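Dual specificity protein phosphatase 8 (Homo sapiens, PDB 4JMK) probably dephosphorylates phosphotyrosine, phosphoserine and phosphothreonine residues of proteins and so negatively regulates mitogen-activated protein kinases, this chain being its catalytic phosphatase domain. Local coordinates at residues E137-R140 with S141-L144; G13-K16 with D17-K21; C60-L63 with L64-L67. The protein carries 1 engineered substitution. All coordinates share one frame; numbering follows the deposited sequence.

Contact 1: residues E137-R140 with S141-L144; sequences EYER and SLKL
L142 lies over one face of the Y138 ring, one helical turn further on. Its CD1 makes an off-centre CH-pi contact, 4.2 Å from the centroid of the Y138 ring, and touches ring atom CE2 of Y138 at 3.7 Å. With CG of Y138 anti to its own backbone N (chi1 -176°), the ring stands beside the carbonyl carbon, where the isobutyl group can meet it. Both residues belong to helix 129-148 of the phosphatase domain, and the tyrosine also packs on helices 67-79 and 94-107, its hydroxyl hydrogen-bonded to D68. The carbonyl O of Y138 takes two donors: the helical N-H of L142 at 3.0 Å, and the hydroxyl OG of S141, which gives its hydrogen to Y138 O at 2.9 Å. The second bond satisfies the serine hydroxyl within the helix itself. On the outer side, R140 grips E137 side-on, its NE 2.9 Å from OE1 of E137 and its NH2 3.1 Å from OE2 of E137. Both oxygens are met on the syn side and near the guanidinium plane, so this two-point salt bridge limits rotation of the arginine's end. L144 CD1 comes to 4.0 Å from NH1 of the same R140, approaching the guanidinium obliquely.

Contact 2: residues G13-K16 with D17-K21; sequences GSQK and DVLNK
OD2 of D17 receives the backbone N-H of S14 at 3.0 Å, a fairly straight bond (159°) reaching the oxygen from above the carboxylate plane. The return bond runs from the backbone N of D17 to OG of S14, 3.1 Å away and about as straight. For this the serine hydroxyl sits between its own backbone N and carbonyl carbon (chi1 66°), which turns OG toward the first turn of the helix. The two reciprocal bonds make a capping box: S14 is the N-cap of helix 15-18, which follows strand 10-13 in this dual-specificity phosphatase domain, and the S14 side chain lies about 7 Å from that of S88, the engineered residue at the predicted phosphocysteine position. With an alanine at D17, the S14 N-H would probably lose its partner, leaving only the D17 N to S14 OG half of the box. Beyond the cap the helical bonds begin, V18 N to S14 O at 3.1 Å and L19 N to Q15 O. CG1 of V18 rests 3.3 Å from the same Q15 O, and V18 also packs on I85 and H87 of strand 83-87. L19 crosses Q15 obliquely, with CD1 of L19 3.6 Å from CG of Q15.

Contact 3: residues C60-L63 with L64-L67; sequences CEKL and LPWL
The polar part of this turn centres on the carbonyl O of L63, which accepts the backbone N-H of W66 at 3.0 Å. The donor stands above the carbonyl plane, 41° out of it, rather than on a lone pair. This bond closes L63-W66 as a beta turn of type I geometry; P65 lies inside it and, having no N-H, cannot donate a hydrogen bond. A second, overlapping turn, closed by a backbone bond from L67 N to L64 O, 3.2 Å long, leads into helix 67-79. Just before them, the backbone N of K62 bonds to OE2 of E61 at 3.2 Å through the anti lone pair of that oxygen, while OE1 of E61 is held by the backbone N of N56. The side chain of Q134, on helix 129-148, takes the N-H of L63 and gives a hydrogen to E61 O, tying this loop to the C-terminal helix.

Apolar contacts lie on the inner side. L63 and L67 cross at about a right angle, with CG of L63 3.9 Å from CD2 of L67. With CG of L63 anti to its backbone N (chi1 172°), CG and the CD1 methyl lie against CD2 of L67, and CD1 of L63 also reaches CB of W66 at 4.4 Å. Both leucine side chains also pack against helix 94-107, meeting I98.

The indole of W66 meets main-chain oxygen at its edge: CD1 of W66 is 3.9 Å from K62 O, which lies in the ring plane. The ring itself packs on V53 and P54.

The chemistry implies a division of labour, in which main-chain bonds and the Q134 amide satisfy L63 O, L63 N, L64 O and E61 O while L63 and L67 bury their hydrocarbon inward.

How the contacts relate
From the N terminus, contact 2 (13-21) comes first, at the exit of strand 10-13, where it turns the chain into helix 15-18. Contact 3 (60-67) follows, in the loop between strand 50-52 and helix 67-79, and contact 1 (137-144) comes last, within helix 129-148. Each joins neighbours in one continuous run, closing no long loop; they lie in series and none nests in or crosses another. Contacts 1 and 3 touch: CG of Y138 packs on CD1 of L67 at 3.6 Å, joining the C-terminal helix to the start of helix 67-79. Contact 2 stands across the chain's centre from contact 1, their centres about 32 Å apart, beside the central sheet.

Contact 1: residues E137-R140 with S141-L144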
ATOM      1  N   GLU A 137      11.354  -9.596  -5.803  1.00 18.06           N
ATOM      2  CA  GLU A 137      11.384 -10.893  -5.110  1.00 18.88           C
ATOM      3  C   GLU A 137       9.973 -11.361  -4.802  1.00 21.24           C
ATOM      4  O   GLU A 137       9.694 -12.556  -4.835  1.00 18.93           O
ATOM      5  CB  GLU A 137      12.183 -10.824  -3.804  1.00 22.50           C
ATOM      6  CG  GLU A 137      13.604 -11.363  -3.887  1.00 43.47           C
ATOM      7  CD  GLU A 137      13.680 -12.731  -4.523  1.00 42.29           C
ATOM      8  OE1 GLU A 137      14.049 -12.801  -5.705  1.00 45.71           O
ATOM      9  OE2 GLU A 137      13.376 -13.741  -3.854  1.00 45.54           O
ATOM     10  N   TYR A 138       9.092 -10.416  -4.494  1.00 17.23           N
ATOM     11  CA  TYR A 138       7.695 -10.749  -4.226  1.00 19.08           C
ATOM     12  C   TYR A 138       7.062 -11.326  -5.486  1.00 20.99           C
ATOM     13  O   TYR A 138       6.370 -12.351  -5.436  1.00 20.53           O
ATOM     14  CB  TYR A 138       6.944  -9.506  -3.736  1.00 16.14           C
ATOM     15  CG  TYR A 138       5.498  -9.758  -3.341  1.00 21.61           C
ATOM     16  CD1 TYR A 138       5.182 -10.664  -2.335  1.00 24.55           C
ATOM     17  CD2 TYR A 138       4.453  -9.074  -3.967  1.00 18.77           C
ATOM     18  CE1 TYR A 138       3.854 -10.897  -1.968  1.00 22.78           C
ATOM     19  CE2 TYR A 138       3.122  -9.301  -3.608  1.00 20.60           C
ATOM     20  CZ  TYR A 138       2.841 -10.214  -2.608  1.00 25.92           C
ATOM     21  OH  TYR A 138       1.535 -10.445  -2.230  1.00 24.60           O
ATOM     22  N   GLU A 139       7.324 -10.693  -6.629  1.00 14.91           N
ATOM     23  CA  GLU A 139       6.775 -11.182  -7.889  1.00 17.49           C
ATOM     24  C   GLU A 139       7.280 -12.587  -8.178  1.00 22.19           C
ATOM     25  O   GLU A 139       6.534 -13.453  -8.658  1.00 22.19           O
ATOM     26  CB  GLU A 139       7.178 -10.266  -9.042  1.00 24.93           C
ATOM     27  CG  GLU A 139       6.635 -10.694 -10.394  1.00 40.04           C
ATOM     28  CD  GLU A 139       5.185 -11.160 -10.347  1.00 56.65           C
ATOM     29  OE1 GLU A 139       4.344 -10.531  -9.661  1.00 53.99           O
ATOM     30  OE2 GLU A 139       4.889 -12.175 -11.010  1.00 62.88           O
ATOM     31  N   ARG A 140       8.556 -12.808  -7.890  1.00 23.63           N
ATOM     32  CA  ARG A 140       9.157 -14.094  -8.198  1.00 28.55           C
ATOM     33  C   ARG A 140       8.444 -15.173  -7.402  1.00 27.67           C
ATOM     34  O   ARG A 140       8.164 -16.255  -7.920  1.00 30.25           O
ATOM     35  CB  ARG A 140      10.654 -14.076  -7.884  1.00 27.47           C
ATOM     36  CG  ARG A 140      11.395 -15.226  -8.536  1.00 35.82           C
ATOM     37  CD  ARG A 140      12.881 -15.068  -8.366  1.00 31.51           C
ATOM     38  NE  ARG A 140      13.279 -15.269  -6.980  1.00 29.46           N
ATOM     39  CZ  ARG A 140      13.505 -16.463  -6.439  1.00 32.80           C
ATOM     40  NH1 ARG A 140      13.358 -17.571  -7.162  1.00 34.29           N
ATOM     41  NH2 ARG A 140      13.882 -16.548  -5.173  1.00 29.22           N
ATOM     42  N   SER A 141       8.116 -14.857  -6.152  1.00 24.63           N
ATOM     43  CA  SER A 141       7.461 -15.805  -5.258  1.00 30.25           C
ATOM     44  C   SER A 141       6.000 -16.083  -5.637  1.00 30.22           C
ATOM     45  O   SER A 141       5.512 -17.205  -5.478  1.00 30.95           O
ATOM     46  CB  SER A 141       7.577 -15.333  -3.801  1.00 28.93           C
ATOM     47  OG  SER A 141       6.496 -14.495  -3.421  1.00 41.54           O
ATOM     48  N   LEU A 142       5.304 -15.065  -6.135  1.00 20.16           N
ATOM     49  CA  LEU A 142       3.939 -15.247  -6.619  1.00 22.23           C
ATOM     50  C   LEU A 142       3.947 -16.190  -7.818  1.00 30.06           C
ATOM     51  O   LEU A 142       3.067 -17.048  -7.963  1.00 24.44           O
ATOM     52  CB  LEU A 142       3.311 -13.900  -7.000  1.00 23.10           C
ATOM     53  CG  LEU A 142       2.976 -12.879  -5.899  1.00 28.01           C
ATOM     54  CD1 LEU A 142       2.548 -11.575  -6.533  1.00 24.28           C
ATOM     55  CD2 LEU A 142       1.893 -13.392  -4.949  1.00 28.82           C
ATOM     56  N   LYS A 143       4.952 -16.042  -8.679  1.00 23.52           N
ATOM     57  CA  LYS A 143       5.021 -16.885  -9.873  1.00 28.68           C
ATOM     58  C   LYS A 143       5.259 -18.357  -9.528  1.00 32.80           C
ATOM     59  O   LYS A 143       4.772 -19.248 -10.220  1.00 29.96           O
ATOM     60  CB  LYS A 143       6.061 -16.357 -10.866  1.00 29.71           C
ATOM     61  CG  LYS A 143       5.556 -15.159 -11.658  1.00 39.14           C
ATOM     62  CD  LYS A 143       6.152 -15.119 -13.060  1.00 54.09           C
ATOM     63  CE  LYS A 143       7.149 -13.976 -13.209  1.00 63.66           C
ATOM     64  NZ  LYS A 143       8.410 -14.413 -13.879  1.00 69.14           N
ATOM     65  N   LEU A 144       5.969 -18.615  -8.434  1.00 37.87           N
ATOM     66  CA  LEU A 144       6.161 -19.991  -7.975  1.00 41.93           C
ATOM     67  C   LEU A 144       4.914 -20.556  -7.274  1.00 41.74           C
ATOM     68  O   LEU A 144       4.593 -21.738  -7.415  1.00 48.14           O
ATOM     69  CB  LEU A 144       7.398 -20.079  -7.086  1.00 46.27           C
ATOM     70  CG  LEU A 144       8.679 -19.660  -7.827  1.00 55.82           C
ATOM     71  CD1 LEU A 144       9.642 -18.952  -6.893  1.00 62.00           C
ATOM     72  CD2 LEU A 144       9.374 -20.851  -8.503  1.00 51.16           C
TER

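Contact 2: residues G13-K16 with D17-K21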
ATOM      1  N   GLY A  13      -1.352   8.156   0.172  1.00 15.85           N
ATOM      2  CA  GLY A  13      -1.149   9.513   0.654  1.00 16.07           C
ATOM      3  C   GLY A  13      -0.082   9.653   1.716  1.00 15.88           C
ATOM      4  O   GLY A  13       0.686   8.717   1.961  1.00 16.60           O
ATOM      5  N   SER A  14      -0.041  10.838   2.337  1.00 15.95           N
ATOM      6  CA  SER A  14       0.998  11.204   3.303  1.00 17.23           C
ATOM      7  C   SER A  14       0.441  11.256   4.716  1.00 20.92           C
ATOM      8  O   SER A  14      -0.777  11.171   4.918  1.00 21.30           O
ATOM      9  CB  SER A  14       1.547  12.588   2.971  1.00 17.90           C
ATOM     10  OG  SER A  14       0.541  13.577   3.151  1.00 18.32           O
ATOM     11  N   GLN A  15       1.331  11.423   5.691  1.00 18.05           N
ATOM     12  CA  GLN A  15       0.894  11.654   7.065  1.00 17.44           C
ATOM     13  C   GLN A  15      -0.023  12.876   7.148  1.00 21.45           C
ATOM     14  O   GLN A  15      -1.060  12.840   7.816  1.00 20.64           O
ATOM     15  CB  GLN A  15       2.100  11.833   8.007  1.00 18.64           C
ATOM     16  CG  GLN A  15       1.685  12.288   9.411  1.00 21.84           C
ATOM     17  CD  GLN A  15       2.848  12.329  10.377  1.00 27.21           C
ATOM     18  OE1 GLN A  15       3.533  11.327  10.584  1.00 33.09           O
ATOM     19  NE2 GLN A  15       3.084  13.492  10.968  1.00 40.28           N
ATOM     20  N   LYS A  16       0.344  13.956   6.457  1.00 22.95           N
ATOM     21  CA  LYS A  16      -0.500  15.149   6.454  1.00 26.36           C
ATOM     22  C   LYS A  16      -1.893  14.883   5.891  1.00 24.63           C
ATOM     23  O   LYS A  16      -2.862  15.436   6.395  1.00 18.10           O
ATOM     24  CB  LYS A  16       0.160  16.316   5.708  1.00 26.64           C
ATOM     25  CG  LYS A  16       1.414  16.853   6.391  1.00 44.67           C
ATOM     26  CD  LYS A  16       1.809  18.232   5.862  1.00 54.66           C
ATOM     27  CE  LYS A  16       3.254  18.580   6.234  1.00 60.20           C
ATOM     28  NZ  LYS A  16       3.609  19.994   5.900  1.00 61.32           N
ATOM     29  N   ASP A  17      -1.993  14.063   4.842  1.00 20.73           N
ATOM     30  CA  ASP A  17      -3.298  13.647   4.319  1.00 23.97           C
ATOM     31  C   ASP A  17      -4.145  12.917   5.366  1.00 21.37           C
ATOM     32  O   ASP A  17      -5.296  13.294   5.622  1.00 19.60           O
ATOM     33  CB  ASP A  17      -3.135  12.723   3.101  1.00 21.14           C
ATOM     34  CG  ASP A  17      -2.570  13.433   1.892  1.00 24.78           C
ATOM     35  OD1 ASP A  17      -2.796  14.653   1.761  1.00 25.83           O
ATOM     36  OD2 ASP A  17      -1.908  12.764   1.064  1.00 25.37           O
ATOM     37  N   VAL A  18      -3.586  11.870   5.964  1.00 19.57           N
ATOM     38  CA  VAL A  18      -4.369  10.967   6.809  1.00 20.07           C
ATOM     39  C   VAL A  18      -4.813  11.640   8.115  1.00 23.05           C
ATOM     40  O   VAL A  18      -5.799  11.230   8.730  1.00 19.02           O
ATOM     41  CB  VAL A  18      -3.597   9.655   7.109  1.00 18.58           C
ATOM     42  CG1 VAL A  18      -2.539   9.883   8.191  1.00 20.10           C
ATOM     43  CG2 VAL A  18      -4.551   8.547   7.535  1.00 19.85           C
ATOM     44  N   LEU A  19      -4.101  12.692   8.517  1.00 20.57           N
ATOM     45  CA  LEU A  19      -4.427  13.410   9.755  1.00 21.84           C
ATOM     46  C   LEU A  19      -5.372  14.585   9.512  1.00 25.03           C
ATOM     47  O   LEU A  19      -5.844  15.229  10.460  1.00 28.35           O
ATOM     48  CB  LEU A  19      -3.150  13.894  10.454  1.00 22.79           C
ATOM     49  CG  LEU A  19      -2.218  12.792  10.965  1.00 24.04           C
ATOM     50  CD1 LEU A  19      -0.973  13.393  11.618  1.00 20.20           C
ATOM     51  CD2 LEU A  19      -2.953  11.885  11.942  1.00 25.98           C
ATOM     52  N   ASN A  20      -5.654  14.854   8.244  1.00 20.62           N
ATOM     53  CA  ASN A  20      -6.601  15.898   7.875  1.00 23.92           C
ATOM     54  C   ASN A  20      -8.024  15.356   7.967  1.00 24.84           C
ATOM     55  O   ASN A  20      -8.525  14.759   7.003  1.00 20.69           O
ATOM     56  CB  ASN A  20      -6.299  16.369   6.448  1.00 19.85           C
ATOM     57  CG  ASN A  20      -7.111  17.582   6.039  1.00 29.92           C
ATOM     58  OD1 ASN A  20      -8.293  17.700   6.365  1.00 26.89           O
ATOM     59  ND2 ASN A  20      -6.483  18.482   5.304  1.00 39.91           N
ATOM     60  N   LYS A  21      -8.679  15.557   9.113  1.00 24.76           N
ATOM     61  CA  LYS A  21      -9.991  14.938   9.345  1.00 25.82           C
ATOM     62  C   LYS A  21     -10.997  15.294   8.261  1.00 26.28           C
ATOM     63  O   LYS A  21     -11.728  14.428   7.773  1.00 30.28           O
ATOM     64  CB  LYS A  21     -10.558  15.315  10.717  1.00 32.82           C
ATOM     65  CG  LYS A  21     -11.874  14.606  11.036  1.00 32.99           C
ATOM     66  CD  LYS A  21     -12.299  14.824  12.482  1.00 35.34           C
ATOM     67  CE  LYS A  21     -13.043  16.137  12.660  1.00 34.67           C
ATOM     68  NZ  LYS A  21     -14.378  16.126  11.954  1.00 32.89           N
TER

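Contact 3: residues C60-L63 with L64-L67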
ATOM      1  N   CYS A  60      17.920  -1.006   4.308  1.00 36.25           N
ATOM      2  CA  CYS A  60      18.026  -2.321   4.932  1.00 37.42           C
ATOM      3  C   CYS A  60      16.718  -2.812   5.540  1.00 36.38           C
ATOM      4  O   CYS A  60      16.631  -3.964   5.971  1.00 42.02           O
ATOM      5  CB  CYS A  60      19.129  -2.312   5.994  1.00 46.66           C
ATOM      6  SG  CYS A  60      20.704  -1.695   5.385  1.00 60.37           S
ATOM      7  N   GLU A  61      15.705  -1.951   5.581  1.00 30.45           N
ATOM      8  CA  GLU A  61      14.429  -2.344   6.153  1.00 32.98           C
ATOM      9  C   GLU A  61      13.761  -3.392   5.274  1.00 35.42           C
ATOM     10  O   GLU A  61      13.950  -3.452   4.054  1.00 29.13           O
ATOM     11  CB  GLU A  61      13.510  -1.138   6.346  1.00 39.15           C
ATOM     12  CG  GLU A  61      12.175  -1.459   6.995  1.00 45.11           C
ATOM     13  CD  GLU A  61      12.293  -1.788   8.472  1.00 47.20           C
ATOM     14  OE1 GLU A  61      12.182  -0.853   9.288  1.00 42.48           O
ATOM     15  OE2 GLU A  61      12.484  -2.973   8.821  1.00 56.41           O
ATOM     16  N   LYS A  62      12.957  -4.222   5.912  1.00 35.30           N
ATOM     17  CA  LYS A  62      12.427  -5.384   5.250  1.00 28.35           C
ATOM     18  C   LYS A  62      10.877  -5.341   5.212  1.00 34.17           C
ATOM     19  O   LYS A  62      10.200  -5.322   6.256  1.00 27.13           O
ATOM     20  CB  LYS A  62      13.020  -6.600   5.958  1.00 42.42           C
ATOM     21  CG  LYS A  62      13.158  -7.839   5.117  1.00 58.42           C
ATOM     22  CD  LYS A  62      12.763  -9.038   5.975  1.00 69.85           C
ATOM     23  CE  LYS A  62      11.571  -8.670   6.864  1.00 78.14           C
ATOM     24  NZ  LYS A  62      10.484  -7.921   6.142  1.00 82.70           N
ATOM     25  N   LEU A  63      10.319  -5.288   4.008  1.00 22.10           N
ATOM     26  CA  LEU A  63       8.887  -5.069   3.805  1.00 21.66           C
ATOM     27  C   LEU A  63       8.214  -6.376   3.351  1.00 20.48           C
ATOM     28  O   LEU A  63       7.001  -6.542   3.483  1.00 27.51           O
ATOM     29  CB  LEU A  63       8.706  -3.983   2.733  1.00 29.71           C
ATOM     30  CG  LEU A  63       7.338  -3.630   2.146  1.00 34.95           C
ATOM     31  CD1 LEU A  63       6.321  -3.338   3.233  1.00 28.08           C
ATOM     32  CD2 LEU A  63       7.457  -2.437   1.195  1.00 33.73           C
ATOM     33  N   LEU A  64       9.008  -7.299   2.814  1.00 26.40           N
ATOM     34  CA  LEU A  64       8.492  -8.513   2.148  1.00 26.01           C
ATOM     35  C   LEU A  64       7.374  -9.351   2.824  1.00 20.96           C
ATOM     36  O   LEU A  64       6.330  -9.615   2.184  1.00 28.51           O
ATOM     37  CB  LEU A  64       9.641  -9.433   1.716  1.00 30.12           C
ATOM     38  CG  LEU A  64       9.920  -9.550   0.224  1.00 32.55           C
ATOM     39  CD1 LEU A  64      11.140 -10.438  -0.004  1.00 39.66           C
ATOM     40  CD2 LEU A  64       8.705 -10.109  -0.499  1.00 22.25           C
ATOM     41  N   PRO A  65       7.571  -9.770   4.101  1.00 30.05           N
ATOM     42  CA  PRO A  65       6.610 -10.579   4.846  1.00 32.69           C
ATOM     43  C   PRO A  65       5.450  -9.791   5.356  1.00 25.22           C
ATOM     44  O   PRO A  65       4.635 -10.382   6.047  1.00 27.14           O
ATOM     45  CB  PRO A  65       7.403 -11.029   6.068  1.00 38.00           C
ATOM     46  CG  PRO A  65       8.301  -9.910   6.292  1.00 35.54           C
ATOM     47  CD  PRO A  65       8.762  -9.578   4.912  1.00 32.89           C
ATOM     48  N   TRP A  66       5.380  -8.492   5.081  1.00 18.19           N
ATOM     49  CA  TRP A  66       4.201  -7.710   5.454  1.00 18.70           C
ATOM     50  C   TRP A  66       3.274  -7.550   4.272  1.00 19.03           C
ATOM     51  O   TRP A  66       2.153  -7.088   4.432  1.00 16.62           O
ATOM     52  CB  TRP A  66       4.616  -6.317   5.935  1.00 18.51           C
ATOM     53  CG  TRP A  66       5.278  -6.323   7.272  1.00 20.02           C
ATOM     54  CD1 TRP A  66       6.605  -6.129   7.539  1.00 28.26           C
ATOM     55  CD2 TRP A  66       4.637  -6.516   8.538  1.00 28.43           C
ATOM     56  NE1 TRP A  66       6.830  -6.200   8.897  1.00 28.37           N
ATOM     57  CE2 TRP A  66       5.637  -6.439   9.532  1.00 32.99           C
ATOM     58  CE3 TRP A  66       3.316  -6.753   8.930  1.00 30.32           C
ATOM     59  CZ2 TRP A  66       5.351  -6.582  10.896  1.00 39.56           C
ATOM     60  CZ3 TRP A  66       3.036  -6.900  10.278  1.00 30.03           C
ATOM     61  CH2 TRP A  66       4.049  -6.813  11.244  1.00 28.28           C
ATOM     62  N   LEU A  67       3.740  -7.923   3.082  1.00 17.03           N
ATOM     63  CA  LEU A  67       2.978  -7.646   1.863  1.00 18.55           C
ATOM     64  C   LEU A  67       1.675  -8.437   1.784  1.00 19.67           C
ATOM     65  O   LEU A  67       0.623  -7.872   1.509  1.00 19.80           O
ATOM     66  CB  LEU A  67       3.840  -7.872   0.609  1.00 23.24           C
ATOM     67  CG  LEU A  67       4.979  -6.858   0.442  1.00 21.98           C
ATOM     68  CD1 LEU A  67       5.842  -7.166  -0.798  1.00 18.04           C
ATOM     69  CD2 LEU A  67       4.414  -5.439   0.379  1.00 24.03           C
TER